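Local coordinates for putative peptide binding protein (PDB 3NOH) that is of unknown function but probably binds peptides, and belongs with the periplasmic-binding-protein-like families, at residues Leu43-Ile54 with Tyr76-Ala87. Numbering follows the deposited sequence. Where two conformers were deposited one is given.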
loop_
_atom_site.group_PDB
_atom_site.type_symbol
_atom_site.label_atom_id
_atom_site.label_comp_id
_atom_site.label_asym_id
_atom_site.label_seq_id
_atom_site.Cartn_x
_atom_site.Cartn_y
_atom_site.Cartn_z
ATOM N N LEU A 43 -1.189 -8.768 -5.407
ATOM C CA LEU A 43 -1.230 -7.862 -4.231
ATOM C C LEU A 43 -2.545 -7.085 -4.125
ATOM O O LEU A 43 -3.083 -6.909 -3.018
ATOM C CB LEU A 43 -0.049 -6.888 -4.147
ATOM C CG LEU A 43 1.291 -7.503 -3.778
ATOM C CD1 LEU A 43 2.438 -6.530 -4.097
ATOM C CD2 LEU A 43 1.246 -7.929 -2.270
ATOM N N LYS A 44 -3.051 -6.591 -5.256
ATOM C CA LYS A 44 -4.338 -5.945 -5.237
ATOM C C LYS A 44 -5.422 -6.871 -4.703
ATOM O O LYS A 44 -6.217 -6.475 -3.839
ATOM C CB LYS A 44 -4.710 -5.480 -6.659
ATOM C CG LYS A 44 -3.887 -4.315 -7.156
ATOM C CD LYS A 44 -4.202 -4.006 -8.600
ATOM C CE LYS A 44 -3.369 -2.894 -9.181
ATOM N NZ LYS A 44 -3.718 -2.704 -10.624
ATOM N N ALA A 45 -5.451 -8.095 -5.238
ATOM C CA ALA A 45 -6.420 -9.098 -4.837
ATOM C C ALA A 45 -6.260 -9.406 -3.352
ATOM O O ALA A 45 -7.243 -9.623 -2.642
ATOM C CB ALA A 45 -6.255 -10.383 -5.673
ATOM N N PHE A 46 -5.018 -9.462 -2.882
ATOM C CA PHE A 46 -4.789 -9.786 -1.476
ATOM C C PHE A 46 -5.320 -8.695 -0.573
ATOM O O PHE A 46 -5.987 -8.974 0.424
ATOM C CB PHE A 46 -3.307 -9.969 -1.185
ATOM C CG PHE A 46 -3.024 -10.536 0.200
ATOM C CD1 PHE A 46 -2.965 -9.676 1.318
ATOM C CD2 PHE A 46 -2.792 -11.878 0.365
ATOM C CE1 PHE A 46 -2.693 -10.185 2.584
ATOM C CE2 PHE A 46 -2.526 -12.417 1.635
ATOM C CZ PHE A 46 -2.475 -11.550 2.739
ATOM N N VAL A 47 -4.998 -7.452 -0.916
ATOM C CA VAL A 47 -5.418 -6.332 -0.111
ATOM C C VAL A 47 -6.952 -6.197 -0.032
ATOM O O VAL A 47 -7.462 -5.830 1.017
ATOM C CB VAL A 47 -4.719 -5.009 -0.580
ATOM C CG1 VAL A 47 -5.291 -3.824 0.136
ATOM C CG2 VAL A 47 -3.212 -5.105 -0.357
ATOM N N THR A 48 -7.677 -6.541 -1.102
ATOM C CA THR A 48 -9.153 -6.498 -1.108
ATOM C C THR A 48 -9.828 -7.745 -0.564
ATOM O O THR A 48 -11.054 -7.863 -0.644
ATOM C CB THR A 48 -9.677 -6.258 -2.534
ATOM O OG1 THR A 48 -9.311 -7.362 -3.381
ATOM C CG2 THR A 48 -9.106 -4.964 -3.095
ATOM N N GLY A 49 -9.056 -8.699 -0.044
ATOM C CA GLY A 49 -9.624 -9.947 0.482
ATOM C C GLY A 49 -10.035 -10.998 -0.534
ATOM O O GLY A 49 -10.565 -12.026 -0.148
ATOM N N LYS A 50 -9.807 -10.764 -1.829
ATOM C CA LYS A 50 -10.158 -11.753 -2.860
ATOM C C LYS A 50 -9.254 -12.999 -2.807
ATOM O O LYS A 50 -9.623 -14.041 -3.350
ATOM C CB LYS A 50 -10.153 -11.146 -4.281
ATOM C CG LYS A 50 -11.234 -10.082 -4.521
ATOM C CD LYS A 50 -11.306 -9.605 -5.979
ATOM N N THR A 51 -8.079 -12.882 -2.178
ATOM C CA THR A 51 -7.169 -14.011 -1.954
ATOM C C THR A 51 -6.468 -13.842 -0.612
ATOM O O THR A 51 -6.316 -12.725 -0.129
ATOM C CB THR A 51 -6.117 -14.113 -3.085
ATOM O OG1 THR A 51 -5.297 -15.273 -2.878
ATOM C CG2 THR A 51 -5.234 -12.817 -3.148
ATOM N N ASP A 52 -6.034 -14.946 -0.007
ATOM C CA ASP A 52 -5.169 -14.845 1.190
ATOM C C ASP A 52 -3.819 -15.542 0.929
ATOM O O ASP A 52 -3.107 -15.927 1.857
ATOM C CB ASP A 52 -5.897 -15.362 2.452
ATOM C CG ASP A 52 -6.359 -16.797 2.327
ATOM O OD1 ASP A 52 -5.510 -17.692 2.496
ATOM O OD2 ASP A 52 -7.571 -17.036 2.094
ATOM N N SER A 53 -3.476 -15.653 -0.361
ATOM C CA SER A 53 -2.257 -16.306 -0.831
ATOM C C SER A 53 -1.439 -15.332 -1.691
ATOM O O SER A 53 -2.006 -14.526 -2.426
ATOM C CB SER A 53 -2.646 -17.555 -1.649
ATOM O OG SER A 53 -1.547 -18.110 -2.349
ATOM N N ILE A 54 -0.114 -15.417 -1.594
ATOM C CA ILE A 54 0.799 -14.699 -2.489
ATOM C C ILE A 54 1.732 -15.783 -3.064
ATOM O O ILE A 54 2.583 -16.352 -2.340
ATOM C CB ILE A 54 1.625 -13.608 -1.791
ATOM C CG1 ILE A 54 0.743 -12.554 -1.127
ATOM C CG2 ILE A 54 2.539 -12.904 -2.803
ATOM C CD1 ILE A 54 0.037 -11.662 -2.107
ATOM N N TYR A 76 -4.917 -0.125 10.441
ATOM C CA TYR A 76 -5.248 -0.963 9.261
ATOM C C TYR A 76 -3.960 -1.545 8.629
ATOM O O TYR A 76 -3.883 -2.757 8.356
ATOM C CB TYR A 76 -6.034 -0.153 8.201
ATOM C CG TYR A 76 -6.163 -0.882 6.895
ATOM C CD1 TYR A 76 -7.192 -1.811 6.696
ATOM C CD2 TYR A 76 -5.223 -0.709 5.879
ATOM C CE1 TYR A 76 -7.272 -2.563 5.469
ATOM C CE2 TYR A 76 -5.306 -1.446 4.672
ATOM C CZ TYR A 76 -6.325 -2.355 4.491
ATOM O OH TYR A 76 -6.366 -3.044 3.295
ATOM N N ALA A 77 -2.967 -0.683 8.453
ATOM C CA ALA A 77 -1.705 -1.055 7.821
ATOM C C ALA A 77 -0.959 -2.112 8.653
ATOM O O ALA A 77 -0.447 -3.117 8.118
ATOM C CB ALA A 77 -0.833 0.201 7.608
ATOM N N ASP A 78 -0.944 -1.913 9.956
ATOM C CA ASP A 78 -0.245 -2.847 10.852
ATOM C C ASP A 78 -0.903 -4.252 10.747
ATOM O O ASP A 78 -0.226 -5.270 10.781
ATOM C CB ASP A 78 -0.194 -2.353 12.297
ATOM C CG ASP A 78 0.766 -1.167 12.523
ATOM O OD1 ASP A 78 1.605 -0.900 11.647
ATOM O OD2 ASP A 78 0.647 -0.562 13.599
ATOM N N SER A 79 -2.233 -4.272 10.679
ATOM C CA SER A 79 -2.995 -5.518 10.538
ATOM C C SER A 79 -2.728 -6.199 9.195
ATOM O O SER A 79 -2.560 -7.428 9.137
ATOM C CB SER A 79 -4.493 -5.214 10.689
ATOM O OG SER A 79 -4.799 -4.947 12.044
ATOM N N LEU A 80 -2.723 -5.398 8.130
ATOM C CA LEU A 80 -2.427 -5.871 6.767
ATOM C C LEU A 80 -1.030 -6.466 6.729
ATOM O O LEU A 80 -0.819 -7.506 6.104
ATOM C CB LEU A 80 -2.549 -4.728 5.752
ATOM C CG LEU A 80 -2.144 -5.037 4.319
ATOM C CD1 LEU A 80 -2.999 -6.156 3.683
ATOM C CD2 LEU A 80 -2.191 -3.756 3.394
ATOM N N CYS A 81 -0.096 -5.801 7.412
ATOM C CA CYS A 81 1.295 -6.309 7.530
ATOM C C CYS A 81 1.338 -7.716 8.128
ATOM O O CYS A 81 2.038 -8.626 7.656
ATOM C CB CYS A 81 2.101 -5.341 8.407
ATOM S SG CYS A 81 3.857 -5.645 8.331
ATOM N N GLU A 82 0.587 -7.925 9.209
ATOM C CA GLU A 82 0.461 -9.234 9.787
ATOM C C GLU A 82 -0.085 -10.287 8.776
ATOM O O GLU A 82 0.436 -11.410 8.672
ATOM C CB GLU A 82 -0.436 -9.159 11.012
ATOM C CG GLU A 82 -0.488 -10.424 11.763
ATOM C CD GLU A 82 -1.324 -10.278 13.031
ATOM O OE1 GLU A 82 -1.580 -9.118 13.462
ATOM O OE2 GLU A 82 -1.719 -11.330 13.566
ATOM N N ARG A 83 -1.110 -9.905 8.022
ATOM C CA ARG A 83 -1.672 -10.854 7.056
ATOM C C ARG A 83 -0.678 -11.124 5.916
ATOM O O ARG A 83 -0.547 -12.286 5.496
ATOM C CB ARG A 83 -3.035 -10.389 6.524
ATOM C CG ARG A 83 -4.129 -10.343 7.587
ATOM C CD ARG A 83 -5.530 -10.041 6.973
ATOM N NE ARG A 83 -5.603 -8.828 6.143
ATOM C CZ ARG A 83 -5.839 -7.598 6.606
ATOM N NH1 ARG A 83 -5.996 -7.394 7.908
ATOM N NH2 ARG A 83 -5.928 -6.574 5.768
ATOM N N LEU A 84 0.007 -10.087 5.429
ATOM C CA LEU A 84 0.999 -10.289 4.378
ATOM C C LEU A 84 2.134 -11.178 4.851
ATOM O O LEU A 84 2.507 -12.112 4.146
ATOM C CB LEU A 84 1.522 -8.945 3.853
ATOM C CG LEU A 84 0.560 -8.171 2.933
ATOM C CD1 LEU A 84 1.060 -6.694 2.834
ATOM C CD2 LEU A 84 0.438 -8.924 1.560
ATOM N N ASN A 85 2.627 -10.966 6.082
ATOM C CA ASN A 85 3.709 -11.819 6.553
ATOM C C ASN A 85 3.265 -13.227 6.885
ATOM O O ASN A 85 4.019 -14.192 6.697
ATOM C CB ASN A 85 4.515 -11.135 7.650
ATOM C CG ASN A 85 5.118 -9.873 7.135
ATOM O OD1 ASN A 85 4.893 -9.539 5.944
ATOM N ND2 ASN A 85 5.869 -9.144 7.990
ATOM N N ASP A 86 2.021 -13.388 7.310
ATOM C CA ASP A 86 1.454 -14.726 7.466
ATOM C C ASP A 86 1.424 -15.493 6.131
ATOM O O ASP A 86 1.548 -16.719 6.105
ATOM C CB ASP A 86 0.027 -14.628 8.037
ATOM C CG ASP A 86 0.005 -14.269 9.531
ATOM O OD1 ASP A 86 1.077 -14.256 10.182
ATOM O OD2 ASP A 86 -1.092 -13.973 10.048
ATOM N N ALA A 87 1.283 -14.739 5.036
ATOM C CA ALA A 87 1.232 -15.296 3.683
ATOM C C ALA A 87 2.637 -15.472 3.074
ATOM O O ALA A 87 2.772 -15.897 1.934
ATOM C CB ALA A 87 0.364 -14.431 2.797
HETATM O O HOH W 1 -8.608 -4.367 2.620
HETATM O O HOH W 2 0.948 -17.159 0.329
HETATM O O HOH W 3 4.493 -15.243 -0.447
#
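Phe46 projects from the last helical turn of 43-54 onto the helix of 76-87, where Leu84 covers one face of its ring. The Leu84 methyl CD2 sits 3.8 Å from the centroid of the Phe46 ring, a CH-pi contact displaced toward the CD1-CE1 rim. At the ring edge, Phe46 CZ reaches the carbonyl Arg83 O at 3.4 Å, with Leu80 CD1 also near the ring plane, while Ala87 CB approaches obliquely, 3.7 Å from Phe46 CE2. The ring gets there because CG stands anti to the backbone N (chi1 -170°). With an alanine here instead of Phe46, Leu84 CD2 and Ala87 CB would probably lose their aromatic partner and a gap would open between the helices. Alongside, Leu43 CD2 meets the same Leu84 methyl, and Val47 lays CG2 against both methyls of Leu80. Its other branch, Val47 CG1, lies 3.4 Å from Tyr76 OH.

The polar links between the segments run through water. One molecule, in the plane of the Tyr76 ring at its edge, donates to Val47 O; its oxygen lies 2.7 Å from Tyr76 OH, to which it is hydrogen-bonded. Two more join Ile54 to Ala87: one accepts from Ile54 N and donates to Ala87 O, the other donates to Ile54 O and Ala87 O. After Val47 the helix ends in a Schellman motif, with Gly49 at positive phi, and an ST turn at Thr51 follows, its OG1 accepting from Ser53 N at 3.1 Å.

Helices 37-47 and 71-86 are thus joined at 121° between their short segments, 11.7 Å apart at the axes. Both also pack on the mixed sheet: Val47 on Phe25 and Leu133 of strands 22-27 and 129-134, Leu84 on Val91 of strand 90-96.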